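Local coordinates for type VI immunity protein Atu4351 (Agrobacterium fabrum, PDB 6ITW), which is a type VI secretion immunity protein with a GAD-like domain, and probably protects the cell by neutralising its cognate Tde-family effector toxin, at residues L96-T104 with A125-V136; E22-Y32 with Q58-K66. All blocks are in the same frame, centred on the assembly; numbering follows the deposited sequence. Where two conformers were deposited one is given.

Contact 1 of 2, residues L96-T104 with A125-V136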
loop_
_atom_site.group_PDB
_atom_site.type_symbol
_atom_site.label_atom_id
_atom_site.label_comp_id
_atom_site.label_asym_id
_atom_site.label_seq_id
_atom_site.Cartn_x
_atom_site.Cartn_y
_atom_site.Cartn_z
ATOM N N LEU A 96 0.285 0.432 1.481
ATOM C CA LEU A 96 0.721 1.247 2.610
ATOM C C LEU A 96 1.806 0.474 3.354
ATOM O O LEU A 96 1.548 -0.629 3.868
ATOM C CB LEU A 96 -0.438 1.566 3.548
ATOM C CG LEU A 96 -0.086 2.250 4.875
ATOM C CD1 LEU A 96 0.777 3.474 4.631
ATOM C CD2 LEU A 96 -1.340 2.650 5.648
ATOM N N ALA A 97 3.015 1.041 3.400
ATOM C CA ALA A 97 4.168 0.373 3.987
ATOM C C ALA A 97 4.801 1.262 5.045
ATOM O O ALA A 97 4.670 2.488 5.027
ATOM C CB ALA A 97 5.222 0.014 2.933
ATOM N N TRP A 98 5.500 0.637 5.980
ATOM C CA TRP A 98 6.222 1.383 6.999
ATOM C C TRP A 98 7.715 1.202 6.772
ATOM O O TRP A 98 8.228 0.072 6.811
ATOM C CB TRP A 98 5.836 0.922 8.400
ATOM C CG TRP A 98 6.595 1.639 9.454
ATOM C CD1 TRP A 98 7.691 1.178 10.140
ATOM C CD2 TRP A 98 6.336 2.958 9.943
ATOM N NE1 TRP A 98 8.116 2.130 11.033
ATOM C CE2 TRP A 98 7.300 3.230 10.940
ATOM C CE3 TRP A 98 5.372 3.932 9.648
ATOM C CZ2 TRP A 98 7.333 4.443 11.639
ATOM C CZ3 TRP A 98 5.404 5.139 10.342
ATOM C CH2 TRP A 98 6.383 5.382 11.327
ATOM N N ASN A 99 8.411 2.306 6.533
ATOM C CA ASN A 99 9.865 2.293 6.422
ATOM C C ASN A 99 10.449 2.704 7.768
ATOM O O ASN A 99 10.068 3.747 8.322
ATOM C CB ASN A 99 10.361 3.233 5.320
ATOM C CG ASN A 99 11.880 3.309 5.270
ATOM O OD1 ASN A 99 12.495 4.120 5.968
ATOM N ND2 ASN A 99 12.493 2.444 4.466
ATOM N N GLU A 100 11.381 1.892 8.283
ATOM C CA GLU A 100 11.909 2.114 9.630
ATOM C C GLU A 100 12.676 3.424 9.750
ATOM O O GLU A 100 12.760 3.985 10.849
ATOM C CB GLU A 100 12.811 0.961 10.046
ATOM C CG GLU A 100 12.085 -0.320 10.335
ATOM C CD GLU A 100 13.052 -1.464 10.524
ATOM O OE1 GLU A 100 14.063 -1.265 11.233
ATOM O OE2 GLU A 100 12.816 -2.556 9.959
ATOM N N ASP A 101 13.227 3.937 8.646
ATOM C CA ASP A 101 14.003 5.172 8.680
ATOM C C ASP A 101 13.200 6.398 8.288
ATOM O O ASP A 101 13.445 7.481 8.829
ATOM C CB ASP A 101 15.232 5.052 7.759
ATOM C CG ASP A 101 16.080 3.826 8.078
ATOM O OD1 ASP A 101 16.564 3.714 9.233
ATOM O OD2 ASP A 101 16.245 2.957 7.192
ATOM N N TYR A 102 12.240 6.269 7.369
ATOM C CA TYR A 102 11.556 7.438 6.826
ATOM C C TYR A 102 10.038 7.364 6.958
ATOM O O TYR A 102 9.335 8.226 6.408
ATOM C CB TYR A 102 11.982 7.645 5.366
ATOM C CG TYR A 102 13.482 7.878 5.216
ATOM C CD1 TYR A 102 14.053 9.132 5.459
ATOM C CD2 TYR A 102 14.330 6.833 4.850
ATOM C CE1 TYR A 102 15.448 9.337 5.325
ATOM C CE2 TYR A 102 15.714 7.017 4.720
ATOM C CZ TYR A 102 16.267 8.268 4.955
ATOM O OH TYR A 102 17.635 8.426 4.809
ATOM N N LYS A 103 9.519 6.389 7.718
ATOM C CA LYS A 103 8.099 6.234 8.054
ATOM C C LYS A 103 7.224 5.853 6.858
ATOM O O LYS A 103 7.616 5.049 6.006
ATOM C CB LYS A 103 7.507 7.505 8.690
ATOM C CG LYS A 103 8.431 8.427 9.478
ATOM C CD LYS A 103 9.046 7.802 10.701
ATOM C CE LYS A 103 9.594 8.893 11.634
ATOM N NZ LYS A 103 10.713 8.382 12.472
ATOM N N THR A 104 6.036 6.455 6.792
ATOM C CA THR A 104 4.979 6.014 5.891
ATOM C C THR A 104 5.428 6.082 4.436
ATOM O O THR A 104 5.923 7.112 3.964
ATOM C CB THR A 104 3.729 6.876 6.101
ATOM O OG1 THR A 104 3.182 6.625 7.401
ATOM C CG2 THR A 104 2.677 6.557 5.073
ATOM N N ALA A 125 11.656 11.539 15.098
ATOM C CA ALA A 125 11.418 10.122 15.378
ATOM C C ALA A 125 10.350 9.888 16.443
ATOM O O ALA A 125 9.803 8.779 16.516
ATOM C CB ALA A 125 12.723 9.439 15.800
ATOM N N GLU A 126 10.038 10.889 17.270
ATOM C CA GLU A 126 8.981 10.729 18.261
ATOM C C GLU A 126 7.592 10.993 17.696
ATOM O O GLU A 126 6.631 11.081 18.467
ATOM C CB GLU A 126 9.235 11.629 19.472
ATOM C CG GLU A 126 9.963 10.912 20.620
ATOM C CD GLU A 126 9.045 10.030 21.473
ATOM O OE1 GLU A 126 8.109 10.570 22.106
ATOM O OE2 GLU A 126 9.262 8.795 21.510
ATOM N N ARG A 127 7.463 11.137 16.381
ATOM C CA ARG A 127 6.167 11.254 15.725
ATOM C C ARG A 127 5.765 9.968 15.002
ATOM O O ARG A 127 4.722 9.945 14.345
ATOM C CB ARG A 127 6.178 12.439 14.740
ATOM C CG ARG A 127 4.897 13.309 14.733
ATOM C CD ARG A 127 4.832 14.256 13.517
ATOM N NE ARG A 127 3.684 14.002 12.628
ATOM C CZ ARG A 127 3.719 13.251 11.522
ATOM N NH1 ARG A 127 4.829 12.667 11.141
ATOM N NH2 ARG A 127 2.635 13.096 10.787
ATOM N N SER A 128 6.564 8.898 15.122
ATOM C CA SER A 128 6.323 7.643 14.409
ATOM C C SER A 128 4.913 7.107 14.636
ATOM O O SER A 128 4.160 6.902 13.677
ATOM C CB SER A 128 7.359 6.595 14.826
ATOM O OG SER A 128 8.641 6.965 14.362
ATOM N N ASP A 129 4.548 6.852 15.902
ATOM C CA ASP A 129 3.208 6.358 16.219
ATOM C C ASP A 129 2.120 7.228 15.595
ATOM O O ASP A 129 1.178 6.720 14.970
ATOM C CB ASP A 129 3.024 6.289 17.734
ATOM C CG ASP A 129 3.838 5.203 18.356
ATOM O OD1 ASP A 129 5.021 5.451 18.654
ATOM O OD2 ASP A 129 3.314 4.080 18.509
ATOM N N ILE A 130 2.246 8.544 15.745
ATOM C CA ILE A 130 1.279 9.481 15.179
ATOM C C ILE A 130 1.301 9.431 13.652
ATOM O O ILE A 130 0.253 9.504 13.002
ATOM C CB ILE A 130 1.587 10.893 15.712
ATOM C CG1 ILE A 130 1.289 10.965 17.212
ATOM C CG2 ILE A 130 0.841 11.966 14.932
ATOM C CD1 ILE A 130 1.953 12.160 17.907
ATOM N N ASN A 131 2.496 9.319 13.063
ATOM C CA ASN A 131 2.646 9.286 11.609
ATOM C C ASN A 131 1.907 8.095 11.011
ATOM O O ASN A 131 1.148 8.238 10.046
ATOM C CB ASN A 131 4.139 9.228 11.239
ATOM C CG ASN A 131 4.381 9.247 9.721
ATOM O OD1 ASN A 131 4.502 8.199 9.081
ATOM N ND2 ASN A 131 4.462 10.441 9.151
ATOM N N LEU A 132 2.132 6.902 11.563
ATOM C CA LEU A 132 1.402 5.737 11.085
ATOM C C LEU A 132 -0.085 5.882 11.364
ATOM O O LEU A 132 -0.915 5.455 10.555
ATOM C CB LEU A 132 1.952 4.467 11.725
ATOM C CG LEU A 132 1.428 3.149 11.152
ATOM C CD1 LEU A 132 1.209 3.213 9.619
ATOM C CD2 LEU A 132 2.393 2.034 11.511
ATOM N N GLY A 133 -0.438 6.488 12.504
ATOM C CA GLY A 133 -1.843 6.687 12.820
ATOM C C GLY A 133 -2.530 7.612 11.836
ATOM O O GLY A 133 -3.687 7.398 11.460
ATOM N N ILE A 134 -1.825 8.647 11.392
ATOM C CA ILE A 134 -2.402 9.525 10.386
ATOM C C ILE A 134 -2.601 8.768 9.080
ATOM O O ILE A 134 -3.658 8.872 8.442
ATOM C CB ILE A 134 -1.525 10.779 10.210
ATOM C CG1 ILE A 134 -1.667 11.675 11.450
ATOM C CG2 ILE A 134 -1.902 11.531 8.920
ATOM C CD1 ILE A 134 -0.643 12.769 11.544
ATOM N N ALA A 135 -1.604 7.973 8.671
ATOM C CA ALA A 135 -1.730 7.237 7.419
ATOM C C ALA A 135 -2.941 6.313 7.454
ATOM O O ALA A 135 -3.670 6.208 6.464
ATOM C CB ALA A 135 -0.449 6.445 7.119
ATOM N N VAL A 136 -3.189 5.654 8.596
ATOM C CA VAL A 136 -4.290 4.690 8.663
ATOM C C VAL A 136 -5.643 5.407 8.615
ATOM O O VAL A 136 -6.593 4.924 7.987
ATOM C CB VAL A 136 -4.148 3.798 9.909
ATOM C CG1 VAL A 136 -5.368 2.904 10.091
ATOM C CG2 VAL A 136 -2.890 2.943 9.789
#

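Contact 2 of 2, residues E22-Y32 with Q58-K66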
loop_
_atom_site.group_PDB
_atom_site.type_symbol
_atom_site.label_atom_id
_atom_site.label_comp_id
_atom_site.label_asym_id
_atom_site.label_seq_id
_atom_site.Cartn_x
_atom_site.Cartn_y
_atom_site.Cartn_z
ATOM N N GLU A 22 -8.129 -11.797 9.231
ATOM C CA GLU A 22 -7.148 -12.853 9.426
ATOM C C GLU A 22 -6.293 -12.503 10.646
ATOM O O GLU A 22 -5.974 -11.332 10.875
ATOM C CB GLU A 22 -6.301 -12.992 8.157
ATOM C CG GLU A 22 -5.001 -13.777 8.240
ATOM C CD GLU A 22 -4.235 -13.785 6.892
ATOM O OE1 GLU A 22 -3.090 -13.280 6.852
ATOM O OE2 GLU A 22 -4.781 -14.292 5.870
ATOM N N ILE A 23 -5.956 -13.517 11.449
ATOM C CA ILE A 23 -5.200 -13.325 12.688
ATOM C C ILE A 23 -3.729 -13.106 12.367
ATOM O O ILE A 23 -3.150 -13.805 11.524
ATOM C CB ILE A 23 -5.374 -14.538 13.621
ATOM C CG1 ILE A 23 -6.734 -14.509 14.295
ATOM C CG2 ILE A 23 -4.265 -14.582 14.693
ATOM C CD1 ILE A 23 -6.977 -15.735 15.153
HETATM N N MSE A 24 -3.108 -12.138 13.034
HETATM C CA MSE A 24 -1.646 -12.028 12.956
HETATM C C MSE A 24 -1.069 -12.605 14.248
HETATM O O MSE A 24 -1.324 -12.079 15.336
HETATM C CB MSE A 24 -1.186 -10.583 12.742
HETATM C CG MSE A 24 0.290 -10.490 12.435
HETATM SE SE MSE A 24 0.947 -8.709 12.017
HETATM C CE MSE A 24 0.081 -8.480 10.359
ATOM N N GLY A 25 -0.324 -13.711 14.118
ATOM C CA GLY A 25 0.153 -14.433 15.285
ATOM C C GLY A 25 1.203 -13.673 16.074
ATOM O O GLY A 25 1.844 -12.727 15.595
ATOM N N GLU A 26 1.398 -14.109 17.321
ATOM C CA GLU A 26 2.335 -13.404 18.194
ATOM C C GLU A 26 3.772 -13.545 17.708
ATOM O O GLU A 26 4.558 -12.593 17.801
ATOM C CB GLU A 26 2.195 -13.895 19.632
ATOM C CG GLU A 26 1.026 -13.244 20.345
ATOM C CD GLU A 26 1.171 -11.731 20.423
ATOM O OE1 GLU A 26 2.316 -11.226 20.327
ATOM O OE2 GLU A 26 0.142 -11.043 20.581
ATOM N N ALA A 27 4.136 -14.712 17.169
ATOM C CA ALA A 27 5.473 -14.853 16.600
ATOM C C ALA A 27 5.708 -13.809 15.511
ATOM O O ALA A 27 6.725 -13.104 15.520
ATOM C CB ALA A 27 5.673 -16.271 16.055
ATOM N N ASP A 28 4.749 -13.673 14.583
ATOM C CA ASP A 28 4.845 -12.641 13.551
ATOM C C ASP A 28 4.945 -11.238 14.157
ATOM O O ASP A 28 5.787 -10.435 13.741
ATOM C CB ASP A 28 3.652 -12.753 12.595
ATOM C CG ASP A 28 3.844 -13.853 11.557
ATOM O OD1 ASP A 28 4.955 -14.430 11.508
ATOM O OD2 ASP A 28 2.892 -14.150 10.797
ATOM N N ILE A 29 4.111 -10.927 15.159
ATOM C CA ILE A 29 4.174 -9.598 15.770
ATOM C C ILE A 29 5.495 -9.407 16.513
ATOM O O ILE A 29 6.014 -8.283 16.603
ATOM C CB ILE A 29 2.966 -9.367 16.705
ATOM C CG1 ILE A 29 1.645 -9.446 15.936
ATOM C CG2 ILE A 29 3.051 -8.004 17.422
ATOM C CD1 ILE A 29 0.431 -9.162 16.815
ATOM N N ALA A 30 6.059 -10.488 17.062
ATOM C CA ALA A 30 7.327 -10.368 17.774
ATOM C C ALA A 30 8.438 -9.979 16.815
ATOM O O ALA A 30 9.280 -9.127 17.127
ATOM C CB ALA A 30 7.659 -11.679 18.487
ATOM N N ARG A 31 8.422 -10.572 15.622
ATOM C CA ARG A 31 9.365 -10.245 14.562
ATOM C C ARG A 31 9.479 -8.741 14.277
ATOM O O ARG A 31 10.519 -8.292 13.787
ATOM C CB ARG A 31 8.939 -11.021 13.315
ATOM C CG ARG A 31 9.832 -10.884 12.115
ATOM C CD ARG A 31 9.414 -11.859 11.012
ATOM N NE ARG A 31 9.690 -13.258 11.343
ATOM C CZ ARG A 31 8.757 -14.164 11.622
ATOM N NH1 ARG A 31 7.477 -13.819 11.605
ATOM N NH2 ARG A 31 9.098 -15.419 11.911
ATOM N N TYR A 32 8.470 -7.931 14.600
ATOM C CA TYR A 32 8.515 -6.522 14.217
ATOM C C TYR A 32 8.673 -5.574 15.400
ATOM O O TYR A 32 8.549 -4.354 15.225
ATOM C CB TYR A 32 7.281 -6.170 13.375
ATOM C CG TYR A 32 7.309 -6.926 12.067
ATOM C CD1 TYR A 32 8.105 -6.485 11.027
ATOM C CD2 TYR A 32 6.592 -8.120 11.890
ATOM C CE1 TYR A 32 8.178 -7.172 9.829
ATOM C CE2 TYR A 32 6.662 -8.828 10.677
ATOM C CZ TYR A 32 7.464 -8.331 9.646
ATOM O OH TYR A 32 7.590 -8.975 8.422
ATOM N N GLN A 58 -7.470 -2.933 2.679
ATOM C CA GLN A 58 -7.395 -4.136 3.486
ATOM C C GLN A 58 -6.020 -4.177 4.123
ATOM O O GLN A 58 -5.054 -3.670 3.549
ATOM C CB GLN A 58 -7.626 -5.407 2.666
ATOM C CG GLN A 58 -6.570 -5.665 1.615
ATOM C CD GLN A 58 -6.969 -6.771 0.668
ATOM O OE1 GLN A 58 -6.580 -7.929 0.852
ATOM N NE2 GLN A 58 -7.759 -6.424 -0.364
ATOM N N PHE A 59 -5.942 -4.753 5.322
ATOM C CA PHE A 59 -4.663 -4.924 5.992
ATOM C C PHE A 59 -4.096 -6.278 5.620
ATOM O O PHE A 59 -4.837 -7.216 5.285
ATOM C CB PHE A 59 -4.799 -4.833 7.513
ATOM C CG PHE A 59 -5.179 -3.481 8.010
ATOM C CD1 PHE A 59 -6.527 -3.116 8.129
ATOM C CD2 PHE A 59 -4.198 -2.563 8.374
ATOM C CE1 PHE A 59 -6.893 -1.840 8.598
ATOM C CE2 PHE A 59 -4.556 -1.292 8.841
ATOM C CZ PHE A 59 -5.909 -0.940 8.958
ATOM N N CYS A 60 -2.771 -6.374 5.677
ATOM C CA CYS A 60 -2.083 -7.595 5.297
ATOM C C CYS A 60 -0.971 -7.883 6.293
ATOM O O CYS A 60 -0.457 -6.986 6.965
ATOM C CB CYS A 60 -1.506 -7.506 3.868
ATOM S SG CYS A 60 -0.176 -6.259 3.637
ATOM N N ASN A 61 -0.597 -9.154 6.366
ATOM C CA ASN A 61 0.542 -9.566 7.168
ATOM C C ASN A 61 1.839 -9.214 6.447
ATOM O O ASN A 61 2.106 -9.772 5.380
ATOM C CB ASN A 61 0.452 -11.067 7.451
ATOM C CG ASN A 61 1.473 -11.535 8.472
ATOM O OD1 ASN A 61 2.630 -11.082 8.476
ATOM N ND2 ASN A 61 1.045 -12.442 9.357
ATOM N N PRO A 62 2.670 -8.308 6.992
ATOM C CA PRO A 62 3.915 -7.925 6.289
ATOM C C PRO A 62 4.788 -9.101 5.931
ATOM O O PRO A 62 5.484 -9.075 4.908
ATOM C CB PRO A 62 4.643 -7.014 7.289
ATOM C CG PRO A 62 3.667 -6.725 8.371
ATOM C CD PRO A 62 2.612 -7.765 8.355
ATOM N N GLU A 63 4.786 -10.132 6.775
ATOM C CA GLU A 63 5.578 -11.315 6.494
ATOM C C GLU A 63 5.141 -11.977 5.187
ATOM O O GLU A 63 5.985 -12.442 4.415
ATOM C CB GLU A 63 5.485 -12.284 7.676
ATOM C CG GLU A 63 6.514 -13.412 7.632
ATOM C CD GLU A 63 7.961 -12.921 7.789
ATOM O OE1 GLU A 63 8.194 -11.733 8.134
ATOM O OE2 GLU A 63 8.873 -13.743 7.569
ATOM N N LYS A 64 3.833 -11.982 4.896
ATOM C CA LYS A 64 3.321 -12.686 3.720
ATOM C C LYS A 64 3.601 -11.939 2.419
ATOM O O LYS A 64 3.650 -12.572 1.357
ATOM C CB LYS A 64 1.814 -12.950 3.883
ATOM C CG LYS A 64 1.542 -14.042 4.941
ATOM C CD LYS A 64 0.081 -14.144 5.404
ATOM C CE LYS A 64 -0.856 -14.604 4.292
ATOM N NZ LYS A 64 -2.159 -15.125 4.839
ATOM N N TYR A 65 3.822 -10.627 2.480
ATOM C CA TYR A 65 4.034 -9.805 1.290
ATOM C C TYR A 65 5.441 -9.212 1.193
ATOM O O TYR A 65 5.654 -8.304 0.380
ATOM C CB TYR A 65 2.985 -8.683 1.244
ATOM C CG TYR A 65 1.581 -9.221 1.014
ATOM C CD1 TYR A 65 0.833 -9.747 2.071
ATOM C CD2 TYR A 65 1.017 -9.240 -0.260
ATOM C CE1 TYR A 65 -0.448 -10.259 1.874
ATOM C CE2 TYR A 65 -0.267 -9.757 -0.473
ATOM C CZ TYR A 65 -0.991 -10.262 0.604
ATOM O OH TYR A 65 -2.259 -10.754 0.420
ATOM N N LYS A 66 6.416 -9.710 1.965
ATOM C CA LYS A 66 7.749 -9.092 1.961
ATOM C C LYS A 66 8.475 -9.291 0.629
ATOM O O LYS A 66 9.294 -8.447 0.237
ATOM C CB LYS A 66 8.601 -9.642 3.113
ATOM C CG LYS A 66 8.862 -11.145 3.012
ATOM C CD LYS A 66 9.245 -11.776 4.357
ATOM C CE LYS A 66 10.698 -11.547 4.723
ATOM N NZ LYS A 66 11.207 -12.668 5.581
HETATM O O HOH W 1 -2.125 -11.280 5.122
HETATM O O HOH W 2 -1.676 -13.642 9.291
#

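Contact 1 of 2, residues L96-T104 with A125-V136
Ala125 lies against the end of Lys103, whose NZ comes within 3.5 Å of its CA. The same ammonium group donates to Ser128 OG (3.1 Å), and that hydroxyl hands its own proton to Ala125 O, so a small polar residue at the first turn of helix 128-137 links the hairpin to the 3-10 turn before it. Ser128 also meets Trp98: its CB packs near CH2 and CZ2, while OG lies in the ring plane at the indole edge. Lys103 CA sits over one face of that ring.

Asn131 is the polar centre. With CG anti to its backbone N (chi1 -178°), its amide points at the start of strand 103-108, where OD1 accepts two hydrogen bonds from Thr104, one from OG1 at 2.7 Å and a longer one from the backbone N at 3.3 Å. The donors approach from opposite faces of the amide plane, the hydroxyl 37° out of it, and this double grip should limit the amide's rotation. Threonine suits the place because one residue supplies both donors and still offers a methyl for packing. OD1 is also 3.4 Å from Trp98 CZ3.

Leu132, one residue on, lays CB against the CZ3 and CE3 side of the indole, which extends from strand 94-99 toward the helix. Ala135 is small enough for Thr104 CG2 to approach its CB to 3.7 Å, and Leu96 CD1 packs on its methyl from the adjacent strand 94-99. Val136 touches Leu96 CD2 more loosely. Tyr40 of helix 38-47 also packs on Leu132 and Val136.

The helix runs antiparallel to strand 96-99 (172°), about 10.3 Å away between axes: an alpha/beta layer in which a helix packs lengthwise along a beta-hairpin of the GAD-like domain's sheet.

Contact 2 of 2, residues E22-Y32 with Q58-K66
From Glu22 to Asp28 the chain passes beside the turn that follows strand 57-59, with the backbones approaching to 6.7 Å between the CA atoms of Met24 and Asn61, and helix 26-31 then carries Asp28 past Glu63. Glu22, extended, meets Lys64 from the opposite direction in a salt bridge; NZ sits between both carboxylate oxygens, although each hydrogen bond is weak. Glu22 OE1 also accepts from two waters, one bound to Asn61 N and the other to Asn61 ND2.

Asn61 spends both ends of its amide. ND2 donates to Asp28 OD2 (2.9 Å, 152° at the hydrogen), reaching that oxygen on its anti side, with amide and carboxylate planes perpendicular; OD1 accepts from Glu63 N. Met24, present as selenomethionine, provides the apolar counterpart: a bend at chi3 (-69°) brings its CE to 3.3 Å from Pro62 CD and near Asn61 CA. The long, unbranched apolar chain suits this buried spot, which Ile44 and Leu49 also line.

Pro62 CB packs obliquely on Tyr32, whose ring has Pro62 CG over one face and Arg31 CG over the other. Tyr32 OH lies 2.8 Å from Glu63 OE1, close enough for a weak hydrogen bond that is not settled. Arg31 places its guanidinium beneath Glu63 OE2, which stands 3.8 Å above the plane, a long ion pair of charges only; its NH1 instead makes a weak bond to Asp28 OD1. Lys66 joins Glu63 OE2, completing a four-residue salt-bridge network that probably offsets the negative charge of the two acids.

An Asx turn at Asn61-Glu63 shapes the loop leaving strand 57-59 of the GAD-like domain, while Asn61 ND2 ties that loop to helix 26-31.

How the contacts relate
Contact 2 closes along the chain before contact 1 opens, and their centres lie about 17 Å apart, yet both reach the same mixed sheet. Contact 1 uses strands 94-99 and 103-108, whereas contact 2 uses the end of strand 57-59; strand 84-90 lies between 57-59 and 94-99. The two meet where Val136 CG1 packs 4.0 Å from Phe59 CZ. Tyr40 of helix 38-47 touches both of these residues and so bridges the contacts, while Leu96 reaches Phe57 on strand 57-59, the strand from which contact 2 departs. Contact 1 is centred on an amide and an indole, contact 2 on ion pairs and waters.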